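PDB 4G59: M152 protein from Murid herpesvirus 1, which is an MHC class I-like viral immunoevasin that probably binds host RAE-1 proteins and keeps them, and MHC class I molecules, from the cell surface. Local coordinates for residues B[60-64]-B[65-69]; B[211-214]-B[215-219]; B[138-142]-B[143-147]. All blocks are in the same frame, centred on the assembly; numbering follows the deposited sequence.

Along the chain the order is contact 1, contact 3, contact 2, and no two of them touch. Contacts 1 and 3 lie in the MHC class I-like N-terminal part, their centres 37 Å apart; the first leads into helix 68-89, and the second packs against the far end of that helix. Contact 2 links strand 210-213 to strand 220-225, edge strands of two separate four-stranded sheets. Its centre is 38 Å from that of contact 1, on the opposite side of the chain's centre, and 42 Å from that of contact 3. Each is a local turn or helix start: contacts 1 and 3 bracket helix 68-89 in the platform-like part, and contact 2 joins the two sheets of the C-terminal part.

Contact 1 of 3, residues B[60-64]-B[65-69]; sequences PWMNV and SELAQ. With NAG (2-acetamido-2-deoxy-beta-D-glucopyranose), chain E.
Met-62 and Leu-67 meet on the buried side of this bend, methyl to methyl, with CE of Met-62 3.8 Å from CD2 of Leu-67. Their side chains cross at about a right angle, and a bend in the methionine chain at its last torsion (chi3 67°) brings CE round to the leucine. Packing is tightest at the other leucine methyl, CD1, only 3.0 Å from O of Asn-63. Phe-48 of strand 48-50 touches both Met-62 and Leu-67. Two i to i+3 backbone bonds close the turn next to this apolar pair: Leu-67 N to Val-64 O at 2.9 Å, and Glu-66 N to Asn-63 O at 3.2 Å. In each, the donor stands above the carbonyl plane. The turn carries the chain into helix 68-89, with Leu-67 at the N-cap position, and includes the N-glycosylation sequon Asn-63, Val-64, Ser-65. On the looser outer side, ND2 of Asn-63 is joined covalently to C1 of NAG (1.4 Å) and donates its N-H to OE1 of Glu-66 at 2.9 Å, on the anti side of the carboxylate but tilted from its plane. OD1 of the same amide takes a weak bond from Ser-65 N (3.2 Å, 123°). The exposed Ser-65 and Glu-66 flank the sugar, CB of Ser-65 lying 3.5 Å from NAG C2.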
loop_
_atom_site.group_PDB
_atom_site.type_symbol
_atom_site.label_atom_id
_atom_site.label_comp_id
_atom_site.label_asym_id
_atom_site.label_seq_id
_atom_site.Cartn_x
_atom_site.Cartn_y
_atom_site.Cartn_z
ATOM N N PRO B 60 -8.810 -18.202 -9.254
ATOM C CA PRO B 60 -9.129 -19.101 -10.375
ATOM C C PRO B 60 -10.559 -19.629 -10.338
ATOM O O PRO B 60 -11.058 -20.082 -11.375
ATOM C CB PRO B 60 -8.117 -20.256 -10.213
ATOM C CG PRO B 60 -7.663 -20.191 -8.770
ATOM C CD PRO B 60 -7.705 -18.716 -8.424
ATOM N N TRP B 61 -11.195 -19.577 -9.168
ATOM C CA TRP B 61 -12.598 -19.956 -9.036
ATOM C C TRP B 61 -13.558 -18.824 -9.382
ATOM O O TRP B 61 -14.776 -18.987 -9.217
ATOM C CB TRP B 61 -12.921 -20.458 -7.615
ATOM C CG TRP B 61 -12.231 -19.704 -6.516
ATOM C CD1 TRP B 61 -11.060 -20.047 -5.916
ATOM C CD2 TRP B 61 -12.668 -18.487 -5.882
ATOM N NE1 TRP B 61 -10.733 -19.124 -4.951
ATOM C CE2 TRP B 61 -11.704 -18.157 -4.907
ATOM C CE3 TRP B 61 -13.772 -17.647 -6.047
ATOM C CZ2 TRP B 61 -11.810 -17.012 -4.091
ATOM C CZ3 TRP B 61 -13.877 -16.492 -5.226
ATOM C CH2 TRP B 61 -12.897 -16.195 -4.267
ATOM N N MET B 62 -13.039 -17.675 -9.822
ATOM C CA MET B 62 -13.915 -16.586 -10.272
ATOM C C MET B 62 -13.917 -16.514 -11.793
ATOM O O MET B 62 -12.857 -16.521 -12.428
ATOM C CB MET B 62 -13.441 -15.222 -9.764
ATOM C CG MET B 62 -13.479 -15.001 -8.274
ATOM S SD MET B 62 -12.594 -13.482 -7.818
ATOM C CE MET B 62 -13.714 -12.286 -8.586
ATOM N N ASN B 63 -15.102 -16.356 -12.366
ATOM C CA ASN B 63 -15.196 -16.069 -13.780
ATOM C C ASN B 63 -15.317 -14.555 -13.877
ATOM O O ASN B 63 -16.347 -13.980 -13.525
ATOM C CB ASN B 63 -16.422 -16.746 -14.392
ATOM C CG ASN B 63 -16.551 -16.480 -15.879
ATOM O OD1 ASN B 63 -15.715 -15.800 -16.476
ATOM N ND2 ASN B 63 -17.602 -17.017 -16.486
ATOM N N VAL B 64 -14.256 -13.914 -14.354
ATOM C CA VAL B 64 -14.222 -12.454 -14.484
ATOM C C VAL B 64 -15.234 -11.927 -15.513
ATOM O O VAL B 64 -15.870 -10.884 -15.301
ATOM C CB VAL B 64 -12.783 -11.948 -14.782
ATOM C CG1 VAL B 64 -12.177 -12.705 -15.963
ATOM C CG2 VAL B 64 -12.766 -10.446 -15.024
ATOM N N SER B 65 -15.410 -12.665 -16.607
ATOM C CA SER B 65 -16.411 -12.306 -17.606
ATOM C C SER B 65 -17.829 -12.156 -17.023
ATOM O O SER B 65 -18.633 -11.370 -17.523
ATOM C CB SER B 65 -16.384 -13.302 -18.768
ATOM O OG SER B 65 -15.271 -13.059 -19.613
ATOM N N GLU B 66 -18.113 -12.889 -15.947
ATOM C CA GLU B 66 -19.411 -12.845 -15.278
ATOM C C GLU B 66 -19.558 -11.639 -14.358
ATOM O O GLU B 66 -20.559 -11.511 -13.658
ATOM C CB GLU B 66 -19.633 -14.129 -14.470
ATOM C CG GLU B 66 -20.716 -15.045 -15.014
ATOM C CD GLU B 66 -20.689 -16.424 -14.382
ATOM O OE1 GLU B 66 -19.634 -17.089 -14.447
ATOM O OE2 GLU B 66 -21.725 -16.837 -13.819
ATOM N N LEU B 67 -18.560 -10.761 -14.349
ATOM C CA LEU B 67 -18.574 -9.609 -13.447
ATOM C C LEU B 67 -19.021 -8.347 -14.200
ATOM O O LEU B 67 -18.401 -7.283 -14.094
ATOM C CB LEU B 67 -17.199 -9.411 -12.796
ATOM C CG LEU B 67 -16.801 -10.222 -11.551
ATOM C CD1 LEU B 67 -16.971 -11.704 -11.748
ATOM C CD2 LEU B 67 -15.362 -9.942 -11.148
ATOM N N ALA B 68 -20.114 -8.479 -14.953
ATOM C CA ALA B 68 -20.643 -7.395 -15.785
ATOM C C ALA B 68 -21.044 -6.145 -15.003
ATOM O O ALA B 68 -20.690 -5.030 -15.378
ATOM C CB ALA B 68 -21.823 -7.901 -16.624
ATOM N N GLN B 69 -21.806 -6.333 -13.934
ATOM C CA GLN B 69 -22.335 -5.210 -13.164
ATOM C C GLN B 69 -21.219 -4.421 -12.481
ATOM O O GLN B 69 -21.149 -3.197 -12.615
ATOM C CB GLN B 69 -23.367 -5.691 -12.143
ATOM C CG GLN B 69 -24.641 -6.269 -12.738
ATOM C CD GLN B 69 -24.436 -7.594 -13.444
ATOM O OE1 GLN B 69 -23.555 -8.384 -13.083
ATOM N NE2 GLN B 69 -25.247 -7.847 -14.464
HETATM C C1 NAG E . -17.791 -16.966 -17.829
HETATM C C2 NAG E . -18.310 -16.185 -19.030
HETATM C C3 NAG E . -18.642 -17.153 -20.157
HETATM C C4 NAG E . -17.392 -17.958 -20.459
HETATM C C5 NAG E . -16.969 -18.680 -19.186
HETATM C C6 NAG E . -15.758 -19.570 -19.434
HETATM C C7 NAG E . -20.684 -15.687 -19.158
HETATM C C8 NAG E . -21.813 -14.817 -18.690
HETATM N N2 NAG E . -19.482 -15.417 -18.658
HETATM O O3 NAG E . -19.031 -16.436 -21.304
HETATM O O4 NAG E . -17.663 -18.899 -21.472
HETATM O O5 NAG E . -16.650 -17.707 -18.215
HETATM O O6 NAG E . -15.383 -20.201 -18.231
HETATM O O7 NAG E . -20.890 -16.597 -19.960
#

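Contact 2 of 3, residues B[211-214]-B[215-219]; sequences ISLA and NGVDI
Leu-213 and Gly-216 close a type I beta turn in which Gly-216 N donates to Leu-213 O over 3.0 Å, and the chain leaves it in a direction 148° from that in which it arrived. Gly-216 has a positive phi (97°), a conformation that suits glycine because a CB would press on the preceding carbonyl oxygen. Beside the turn, the side chains of Leu-213, Asn-215 and Val-217 gather on one flank: the leucine lies alongside each of the other two, pointing the same way. Its CD2 does the touching, 3.6 Å from OD1 of Asn-215 and 3.9 Å from CB of Val-217. The amide of Asn-215 is swung inward because CG sits between its own backbone N and carbonyl carbon (chi1 76°), and OD1 thereby takes a weak bond from Val-217 N at 3.3 Å. Further down, Ile-219 reaches back toward strand 210-213 with its extended CG1 branch, and its CD1 settles 3.5 Å from CA of Ser-212 and 4.3 Å from CG1 of Ile-211. This loop passes from strand 210-213, at the edge of one antiparallel sheet, to strand 220-225, at the edge of another, a crossing consistent with the two-layered immunoglobulin-like domain of MHC class I relatives. Leu-213 bears this out by touching Leu-237 from one sheet and Phe-250 from the other. The chemistry thus divides in two: one backbone bond closes the turn at the exposed end, with a weak side-chain bond beside it, whereas the buried Ile-211, Leu-213 and Ile-219 join the loop to the apolar layer between the sheets.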
loop_
_atom_site.group_PDB
_atom_site.type_symbol
_atom_site.label_atom_id
_atom_site.label_comp_id
_atom_site.label_asym_id
_atom_site.label_seq_id
_atom_site.Cartn_x
_atom_site.Cartn_y
_atom_site.Cartn_z
ATOM N N ILE B 211 -1.120 -10.158 11.446
ATOM C CA ILE B 211 0.139 -10.683 11.943
ATOM C C ILE B 211 0.701 -9.701 12.983
ATOM O O ILE B 211 0.741 -8.489 12.747
ATOM C CB ILE B 211 1.124 -10.926 10.789
ATOM C CG1 ILE B 211 2.445 -11.470 11.295
ATOM C CG2 ILE B 211 1.387 -9.670 10.015
ATOM C CD1 ILE B 211 3.222 -12.202 10.182
ATOM N N SER B 212 1.092 -10.224 14.140
ATOM C CA SER B 212 1.626 -9.409 15.212
ATOM C C SER B 212 2.548 -10.316 16.025
ATOM O O SER B 212 2.622 -11.522 15.752
ATOM C CB SER B 212 0.493 -8.846 16.072
ATOM O OG SER B 212 -0.153 -9.875 16.809
ATOM N N LEU B 213 3.267 -9.748 16.994
ATOM C CA LEU B 213 4.196 -10.534 17.815
ATOM C C LEU B 213 3.562 -10.801 19.167
ATOM O O LEU B 213 2.845 -9.952 19.688
ATOM C CB LEU B 213 5.514 -9.785 18.012
ATOM C CG LEU B 213 6.790 -10.607 18.155
ATOM C CD1 LEU B 213 7.136 -11.207 16.803
ATOM C CD2 LEU B 213 7.943 -9.744 18.694
ATOM N N ALA B 214 3.850 -11.963 19.750
ATOM C CA ALA B 214 3.124 -12.436 20.930
ATOM C C ALA B 214 3.204 -11.492 22.121
ATOM O O ALA B 214 2.228 -11.324 22.855
ATOM C CB ALA B 214 3.599 -13.819 21.322
ATOM N N ASN B 215 4.369 -10.887 22.328
ATOM C CA ASN B 215 4.556 -10.039 23.499
ATOM C C ASN B 215 4.187 -8.577 23.265
ATOM O O ASN B 215 4.369 -7.748 24.151
ATOM C CB ASN B 215 5.983 -10.173 24.060
ATOM C CG ASN B 215 7.020 -9.439 23.223
ATOM O OD1 ASN B 215 6.809 -9.156 22.040
ATOM N ND2 ASN B 215 8.155 -9.125 23.839
ATOM N N GLY B 216 3.682 -8.254 22.074
ATOM C CA GLY B 216 3.178 -6.914 21.818
ATOM C C GLY B 216 4.126 -5.950 21.119
ATOM O O GLY B 216 3.711 -4.873 20.658
ATOM N N VAL B 217 5.399 -6.318 21.047
ATOM C CA VAL B 217 6.395 -5.495 20.351
ATOM C C VAL B 217 5.960 -5.188 18.924
ATOM O O VAL B 217 5.551 -6.105 18.209
ATOM C CB VAL B 217 7.734 -6.219 20.285
ATOM C CG1 VAL B 217 8.692 -5.470 19.363
ATOM C CG2 VAL B 217 8.318 -6.352 21.672
ATOM N N ASP B 218 6.047 -3.927 18.495
ATOM C CA ASP B 218 5.599 -3.579 17.138
ATOM C C ASP B 218 6.453 -4.231 16.045
ATOM O O ASP B 218 7.664 -4.427 16.197
ATOM C CB ASP B 218 5.526 -2.065 16.926
ATOM C CG ASP B 218 4.389 -1.421 17.706
ATOM O OD1 ASP B 218 3.322 -2.064 17.845
ATOM O OD2 ASP B 218 4.569 -0.272 18.180
ATOM N N ILE B 219 5.792 -4.595 14.956
ATOM C CA ILE B 219 6.458 -5.092 13.765
ATOM C C ILE B 219 5.858 -4.368 12.574
ATOM O O ILE B 219 4.797 -3.760 12.673
ATOM C CB ILE B 219 6.244 -6.611 13.579
ATOM C CG1 ILE B 219 4.757 -6.959 13.599
ATOM C CG2 ILE B 219 6.966 -7.400 14.657
ATOM C CD1 ILE B 219 4.534 -8.452 13.553
#

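Contact 3 of 3, residues B[138-142]-B[143-147]; sequences PDVSE and DDIAR
Asp-144, whose backbone N donates to Ser-141 OG, also presents its carboxylate to the edge of the Arg-147 guanidinium, with CG lying in the plane of that group. The arginine NE donates to OD1 of Asp-144 at 2.9 Å in a salt bridge; OD1 receives it on its anti lone pair and lies 15° out of the guanidinium plane. One face of the guanidinium is overlain by the carbonyl oxygen of Asp-143, 3.4 Å above it and offset toward the rim. Arg-147 also touches a crystal neighbour, so its pose may owe something to the lattice.

Ser-141 is the N-cap. A chi1 of 74° turns its OG to the N-H of Asp-144, which it receives at 3.1 Å in a fairly straight bond (158°). Helical bonding then begins, as Ile-145 N donates to Ser-141 O at 3.2 Å in the carbonyl plane and Ala-146 N donates to Glu-142 O at 3.0 Å. The residue before the cap, Val-140, meets Ile-145 with CG1 3.7 Å from CD1, the two side chains crossing at about a right angle; this is the hydrophobic staple that often accompanies an N-cap. Glu-142 and Asp-143 occupy the first turn, where their negative charge probably suits the positive end of the helix dipole.

On its inner side, the start of helix 142-148 rests on helix 68-89, with Val-140 on Val-88 and Phe-89 and Ile-145 on Tyr-84. Ala-146 lies against strand 128-130, an edge strand of the eight-stranded sheet.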
loop_
_atom_site.group_PDB
_atom_site.type_symbol
_atom_site.label_atom_id
_atom_site.label_comp_id
_atom_site.label_asym_id
_atom_site.label_seq_id
_atom_site.Cartn_x
_atom_site.Cartn_y
_atom_site.Cartn_z
ATOM N N PRO B 138 -7.010 25.882 -2.499
ATOM C CA PRO B 138 -7.610 27.146 -2.061
ATOM C C PRO B 138 -8.735 27.581 -3.004
ATOM O O PRO B 138 -9.715 28.182 -2.563
ATOM C CB PRO B 138 -6.432 28.120 -2.123
ATOM C CG PRO B 138 -5.556 27.580 -3.222
ATOM C CD PRO B 138 -5.716 26.079 -3.183
ATOM N N ASP B 139 -8.589 27.256 -4.285
ATOM C CA ASP B 139 -9.573 27.609 -5.301
ATOM C C ASP B 139 -10.814 26.717 -5.299
ATOM O O ASP B 139 -11.796 27.032 -5.972
ATOM C CB ASP B 139 -8.934 27.574 -6.692
ATOM C CG ASP B 139 -7.867 28.637 -6.874
ATOM O OD1 ASP B 139 -8.066 29.773 -6.383
ATOM O OD2 ASP B 139 -6.834 28.329 -7.513
ATOM N N VAL B 140 -10.781 25.615 -4.553
ATOM C CA VAL B 140 -11.904 24.674 -4.557
ATOM C C VAL B 140 -12.829 24.845 -3.346
ATOM O O VAL B 140 -12.363 24.898 -2.204
ATOM C CB VAL B 140 -11.414 23.220 -4.643
ATOM C CG1 VAL B 140 -12.570 22.251 -4.460
ATOM C CG2 VAL B 140 -10.713 22.987 -5.984
ATOM N N SER B 141 -14.136 24.935 -3.599
ATOM C CA SER B 141 -15.111 25.113 -2.513
ATOM C C SER B 141 -15.474 23.800 -1.799
ATOM O O SER B 141 -15.623 22.757 -2.420
ATOM C CB SER B 141 -16.387 25.782 -3.018
ATOM O OG SER B 141 -17.170 24.878 -3.773
ATOM N N GLU B 142 -15.611 23.882 -0.486
ATOM C CA GLU B 142 -16.144 22.812 0.323
ATOM C C GLU B 142 -17.471 22.285 -0.233
ATOM O O GLU B 142 -17.739 21.085 -0.152
ATOM C CB GLU B 142 -16.320 23.327 1.746
ATOM C CG GLU B 142 -16.972 22.368 2.718
ATOM C CD GLU B 142 -16.609 22.705 4.155
ATOM O OE1 GLU B 142 -15.426 23.031 4.401
ATOM O OE2 GLU B 142 -17.493 22.651 5.036
ATOM N N ASP B 143 -18.289 23.172 -0.802
ATOM C CA ASP B 143 -19.597 22.785 -1.325
ATOM C C ASP B 143 -19.431 21.782 -2.456
ATOM O O ASP B 143 -20.123 20.754 -2.515
ATOM C CB ASP B 143 -20.367 23.998 -1.862
ATOM C CG ASP B 143 -20.635 25.044 -0.809
ATOM O OD1 ASP B 143 -21.363 24.737 0.155
ATOM O OD2 ASP B 143 -20.136 26.181 -0.969
ATOM N N ASP B 144 -18.512 22.106 -3.363
ATOM C CA ASP B 144 -18.225 21.270 -4.517
ATOM C C ASP B 144 -17.684 19.883 -4.129
ATOM O O ASP B 144 -18.074 18.861 -4.714
ATOM C CB ASP B 144 -17.235 21.991 -5.432
ATOM C CG ASP B 144 -17.916 22.737 -6.552
ATOM O OD1 ASP B 144 -19.092 22.413 -6.830
ATOM O OD2 ASP B 144 -17.268 23.628 -7.160
ATOM N N ILE B 145 -16.792 19.858 -3.144
ATOM C CA ILE B 145 -16.227 18.607 -2.641
ATOM C C ILE B 145 -17.289 17.711 -1.991
ATOM O O ILE B 145 -17.334 16.498 -2.224
ATOM C CB ILE B 145 -15.111 18.885 -1.637
ATOM C CG1 ILE B 145 -13.933 19.550 -2.348
ATOM C CG2 ILE B 145 -14.694 17.608 -0.911
ATOM C CD1 ILE B 145 -12.961 20.217 -1.413
ATOM N N ALA B 146 -18.150 18.326 -1.193
ATOM C CA ALA B 146 -19.227 17.614 -0.534
ATOM C C ALA B 146 -20.184 17.022 -1.562
ATOM O O ALA B 146 -20.658 15.889 -1.411
ATOM C CB ALA B 146 -19.963 18.548 0.414
ATOM N N ARG B 147 -20.482 17.785 -2.607
ATOM C CA ARG B 147 -21.505 17.355 -3.563
ATOM C C ARG B 147 -20.980 16.174 -4.379
ATOM O O ARG B 147 -21.732 15.251 -4.740
ATOM C CB ARG B 147 -22.017 18.541 -4.418
ATOM C CG ARG B 147 -21.405 18.715 -5.817
ATOM C CD ARG B 147 -21.937 19.984 -6.565
ATOM N NE ARG B 147 -21.550 21.259 -5.935
ATOM C CZ ARG B 147 -22.380 22.047 -5.240
ATOM N NH1 ARG B 147 -23.658 21.708 -5.081
ATOM N NH2 ARG B 147 -21.938 23.173 -4.698
#